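Local atomic coordinates of beta-ketoacyl synthase (Burkholderia phymatum, PDB entry 4EWG), a protein that probably catalyses carbon–carbon bond formation between acyl chains and malonyl-acyl-carrier protein, as 3-oxoacyl-acyl-carrier-protein synthases do in fatty acid synthesis. Residues 283-288 with 403-408; 301-306 with 392-397. All blocks are in the same frame, centred on the assembly; numbering follows the deposited sequence.

Interactions 1 and 2 have centres about 9 Å apart and meet the same large mixed sheet, in which the antiparallel strands 402-409 and 391-398 are neighbours. Interaction 1 lays helix 278-291 on strand 402-409, whereas interaction 2 pairs strand 299-303 with strand 391-398. Helix 278-291 leads directly into strand 299-303, and strand 391-398 into strand 402-409, which nests interaction 2 inside the loop closed by interaction 1. Two probable backbone bonds, Leu406 O to Ser394 N and Thr404 N to Asn396 O, join them physically. Together they tie helix 278-291 and three adjacent strands into one buried part of the thiolase-like fold.

Interaction 1: 283-288 with 403-408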
# COMPACT_ATOMS: atom_id res chain seq x y z
N ARG A 283 -1.01 -6.48 22.19
CA ARG A 283 -0.97 -5.00 22.24
C ARG A 283 -1.83 -4.39 21.13
O ARG A 283 -2.50 -3.37 21.34
CB ARG A 283 0.49 -4.52 22.16
CG ARG A 283 0.72 -3.01 22.25
CD ARG A 283 0.30 -2.43 23.59
NE ARG A 283 0.26 -0.96 23.54
CZ ARG A 283 -0.62 -0.18 24.18
NH1 ARG A 283 -1.61 -0.70 24.92
NH2 ARG A 283 -0.54 1.14 24.05
N ALA A 284 -1.86 -5.03 19.96
CA ALA A 284 -2.73 -4.59 18.89
C ALA A 284 -4.23 -4.62 19.32
O ALA A 284 -4.99 -3.68 19.05
CB ALA A 284 -2.50 -5.44 17.65
N MET A 285 -4.63 -5.70 20.00
CA MET A 285 -5.98 -5.81 20.54
C MET A 285 -6.28 -4.68 21.55
O MET A 285 -7.35 -4.04 21.48
CB MET A 285 -6.17 -7.18 21.21
CG MET A 285 -5.88 -8.37 20.30
SD MET A 285 -6.15 -9.95 21.12
CE MET A 285 -5.26 -11.08 20.05
N GLN A 286 -5.33 -4.43 22.46
CA GLN A 286 -5.40 -3.33 23.46
C GLN A 286 -5.55 -1.98 22.79
O GLN A 286 -6.33 -1.15 23.21
CB GLN A 286 -4.06 -3.21 24.26
CG GLN A 286 -3.84 -4.03 25.52
CD GLN A 286 -2.32 -4.05 25.93
OE1 GLN A 286 -1.72 -2.99 26.27
NE2 GLN A 286 -1.69 -5.27 25.86
N LEU A 287 -4.72 -1.73 21.78
CA LEU A 287 -4.83 -0.49 21.00
C LEU A 287 -6.25 -0.30 20.46
O LEU A 287 -6.79 0.83 20.50
CB LEU A 287 -3.79 -0.47 19.86
CG LEU A 287 -2.35 -0.11 20.28
CD1 LEU A 287 -1.36 -0.35 19.16
CD2 LEU A 287 -2.26 1.34 20.74
N ALA A 288 -6.88 -1.38 20.00
CA ALA A 288 -8.25 -1.27 19.47
C ALA A 288 -9.22 -0.94 20.61
O ALA A 288 -10.09 -0.06 20.48
CB ALA A 288 -8.67 -2.56 18.79
N ASN A 403 0.15 -6.52 12.71
CA ASN A 403 -1.04 -6.90 13.44
C ASN A 403 -2.17 -5.87 13.32
O ASN A 403 -1.92 -4.66 13.40
CB ASN A 403 -0.70 -7.11 14.91
CG ASN A 403 0.57 -7.92 15.11
OD1 ASN A 403 0.75 -8.97 14.47
ND2 ASN A 403 1.44 -7.44 15.97
N THR A 404 -3.39 -6.37 13.15
CA THR A 404 -4.60 -5.55 13.15
C THR A 404 -5.69 -6.15 14.01
O THR A 404 -5.84 -7.36 14.08
CB THR A 404 -5.19 -5.35 11.74
OG1 THR A 404 -5.58 -6.63 11.20
CG2 THR A 404 -4.17 -4.73 10.83
N SER A 405 -6.44 -5.27 14.65
CA SER A 405 -7.59 -5.63 15.49
C SER A 405 -8.71 -4.63 15.19
O SER A 405 -8.51 -3.42 15.29
CB SER A 405 -7.19 -5.56 16.96
OG SER A 405 -8.24 -5.93 17.79
N LEU A 406 -9.87 -5.13 14.84
CA LEU A 406 -11.03 -4.30 14.52
C LEU A 406 -12.11 -4.58 15.51
O LEU A 406 -12.41 -5.76 15.76
CB LEU A 406 -11.55 -4.62 13.12
CG LEU A 406 -10.67 -4.11 11.99
CD1 LEU A 406 -11.00 -4.88 10.68
CD2 LEU A 406 -10.82 -2.60 11.84
N ILE A 407 -12.74 -3.52 16.02
CA ILE A 407 -13.91 -3.66 16.87
C ILE A 407 -15.17 -3.06 16.20
O ILE A 407 -15.21 -1.86 15.84
CB ILE A 407 -13.69 -3.00 18.26
CG1 ILE A 407 -12.50 -3.66 18.98
CG2 ILE A 407 -14.96 -3.15 19.11
CD1 ILE A 407 -12.08 -2.99 20.29
N PHE A 408 -16.22 -3.90 16.10
CA PHE A 408 -17.50 -3.51 15.55
C PHE A 408 -18.57 -3.46 16.66
O PHE A 408 -18.67 -4.36 17.52
CB PHE A 408 -17.94 -4.49 14.46
CG PHE A 408 -16.96 -4.64 13.36
CD1 PHE A 408 -16.66 -3.56 12.55
CD2 PHE A 408 -16.30 -5.84 13.15
CE1 PHE A 408 -15.73 -3.67 11.53
CE2 PHE A 408 -15.37 -5.96 12.13
CZ PHE A 408 -15.08 -4.87 11.32
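Ala284 begins the contact, its CB pointing at the strand and meeting CB of Asn403 at 3.7 Å. Its carbonyl O, which accepts the backbone bond of Ala288 N, also lies 3.6 Å from CB of Ser405. In Asn403, CB makes the contact; ND2 bonds to Asn267 and Asp269. One residue on, Met285 meets the strand mainly through its backbone, CA lying 3.6 Å from Ser405 OG, with only CB of the side chain near it; the extended chain heads away to helix 310-324. A turn after Ala284, Ala288 places CB 3.5 Å from OG of Ser405 and 3.8 Å from CD1 of Ile407. Ser405 OG reaches this spot because chi1 (-178°) sets it beside its own carbonyl carbon; its polar need is met by Asn395 OD1, so the methyl rests against an oxygen already bonded. Ile407 comes from farther along the strand, and CD1, at the end of a straight chain (chi2 173°), touches the carbonyl carbon of Ala288 at 3.5 Å. Two alanines one turn apart allow a close approach, the axes passing within 7.1 Å at -34°. With Leu406 on the reverse face touching Ile175 of helix 170-183, strand 402-409 is covered by helices on both faces, the layering characteristic of the thiolase-like ketosynthase fold.

Interaction 2: 301-306 with 392-397; sequences YVNAHG and VMSNNF
This is a parallel pairing of two neighbouring strands in the large mixed sheet of the thiolase-like fold, 299-303 beside 391-398, continued farther along by a histidine whose ring face meets the neighbouring backbone. Three backbone bonds establish it. Met393 N donates to Tyr301 O at 3.0 Å, Asn303 N to Met393 O at 2.8 Å, and Asn395 N to Asn303 O at 3.1 Å; all three donors lie nearly along the C=O axis of their acceptor. The pairs Val302–Met393 and Asn303–Ser394 fix the register. Val302 and Met393 share the face covered by Phe324 of helix 310-324, while Asn303 and Ser394 occupy the reverse face, where helix 344-358 touches Asn303. Val302 CG1 also meets Asn395 ND2 at 3.7 Å, the two side chains slanting across each other. On the Asn303 face, Asn303 ND2 donates to Tyr301 OH in a fairly straight bond (161°) with the hydroxyl close to the amide plane and the nitrogen at the ring edge; a bond from that OH to Ser331 OG further restrains the tyrosine.

Farther along, the sequence Ala304-His305-Gly306 matches the histidine-containing motif of ketosynthases, consistent with a place near the active site. Glu316 holds the backbone N of both His305 and Gly306, and His339 meets the His305 ring edge-to-face. With CG anti to the backbone N (chi1 -168°), the His305 ring is carried over the strand 391-398 backbone, while its CB sits 3.9 Å from CD2 of Phe397. The Asn396-Phe397 peptide stands upright on the ring face, its N-H directed at the ring and its C=O turned away, with Phe397 N 3.5 Å above the centre of the His305 ring.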
# COMPACT_ATOMS: atom_id res chain seq x y z
N TYR A 301 -17.16 -11.69 21.53
CA TYR A 301 -16.63 -12.71 20.60
C TYR A 301 -15.42 -12.18 19.86
O TYR A 301 -15.34 -11.01 19.52
CB TYR A 301 -17.72 -13.17 19.61
CG TYR A 301 -17.23 -13.98 18.41
CD1 TYR A 301 -17.08 -15.34 18.49
CD2 TYR A 301 -16.94 -13.36 17.19
CE1 TYR A 301 -16.63 -16.09 17.39
CE2 TYR A 301 -16.49 -14.09 16.09
CZ TYR A 301 -16.34 -15.46 16.20
OH TYR A 301 -15.92 -16.22 15.11
N VAL A 302 -14.48 -13.07 19.61
CA VAL A 302 -13.36 -12.80 18.77
C VAL A 302 -13.43 -13.68 17.55
O VAL A 302 -13.51 -14.90 17.67
CB VAL A 302 -12.06 -13.06 19.54
CG1 VAL A 302 -10.85 -12.96 18.61
CG2 VAL A 302 -11.97 -12.11 20.71
N ASN A 303 -13.35 -13.07 16.36
CA ASN A 303 -13.08 -13.80 15.11
C ASN A 303 -11.58 -13.89 14.94
O ASN A 303 -10.92 -12.93 14.55
CB ASN A 303 -13.74 -13.14 13.88
CG ASN A 303 -13.73 -14.04 12.64
OD1 ASN A 303 -12.99 -13.77 11.66
ND2 ASN A 303 -14.54 -15.11 12.66
N ALA A 304 -11.05 -15.06 15.25
CA ALA A 304 -9.65 -15.37 15.10
C ALA A 304 -9.16 -15.18 13.66
O ALA A 304 -9.93 -15.18 12.70
CB ALA A 304 -9.36 -16.80 15.57
N HIS A 305 -7.85 -15.01 13.55
CA HIS A 305 -7.15 -15.15 12.30
C HIS A 305 -7.12 -16.61 12.01
O HIS A 305 -7.56 -17.03 10.94
CB HIS A 305 -5.76 -14.55 12.45
CG HIS A 305 -5.03 -14.37 11.16
ND1 HIS A 305 -5.56 -13.73 10.11
CD2 HIS A 305 -3.73 -14.71 10.80
CE1 HIS A 305 -4.65 -13.72 9.10
NE2 HIS A 305 -3.54 -14.30 9.53
N GLY A 306 -6.62 -17.40 12.97
CA GLY A 306 -6.81 -18.85 12.97
C GLY A 306 -6.40 -19.56 11.70
O GLY A 306 -7.21 -20.24 11.07
N VAL A 392 -18.10 -6.99 18.94
CA VAL A 392 -17.25 -8.05 18.48
C VAL A 392 -15.91 -7.53 17.99
O VAL A 392 -15.78 -6.36 17.63
CB VAL A 392 -17.95 -8.88 17.41
CG1 VAL A 392 -19.22 -9.50 18.03
CG2 VAL A 392 -18.26 -8.02 16.20
N MET A 393 -14.93 -8.42 18.00
CA MET A 393 -13.59 -8.11 17.53
C MET A 393 -13.17 -9.10 16.43
O MET A 393 -13.44 -10.32 16.52
CB MET A 393 -12.60 -8.16 18.69
CG MET A 393 -11.15 -7.87 18.32
SD MET A 393 -10.02 -7.92 19.75
CE MET A 393 -10.19 -6.24 20.37
N SER A 394 -12.50 -8.58 15.39
CA SER A 394 -11.92 -9.44 14.36
C SER A 394 -10.45 -9.10 14.21
O SER A 394 -10.10 -7.94 13.96
CB SER A 394 -12.61 -9.28 13.02
OG SER A 394 -12.03 -10.17 12.05
N ASN A 395 -9.61 -10.12 14.36
CA ASN A 395 -8.15 -9.95 14.38
C ASN A 395 -7.48 -10.61 13.18
O ASN A 395 -8.00 -11.55 12.59
CB ASN A 395 -7.57 -10.57 15.65
CG ASN A 395 -7.93 -9.79 16.89
OD1 ASN A 395 -8.02 -8.55 16.85
ND2 ASN A 395 -8.14 -10.51 18.02
N ASN A 396 -6.33 -10.06 12.81
CA ASN A 396 -5.53 -10.60 11.70
C ASN A 396 -4.09 -10.26 11.94
O ASN A 396 -3.76 -9.17 12.44
CB ASN A 396 -5.95 -10.01 10.34
CG ASN A 396 -7.39 -10.30 10.00
OD1 ASN A 396 -7.72 -11.41 9.46
ND2 ASN A 396 -8.25 -9.35 10.27
N PHE A 397 -3.24 -11.20 11.60
CA PHE A 397 -1.81 -11.09 11.88
C PHE A 397 -1.10 -11.57 10.67
O PHE A 397 -1.37 -12.66 10.22
CB PHE A 397 -1.43 -11.97 13.09
CG PHE A 397 -2.26 -11.70 14.29
CD1 PHE A 397 -2.06 -10.56 15.05
CD2 PHE A 397 -3.27 -12.55 14.65
CE1 PHE A 397 -2.84 -10.28 16.16
CE2 PHE A 397 -4.06 -12.28 15.76
CZ PHE A 397 -3.84 -11.16 16.51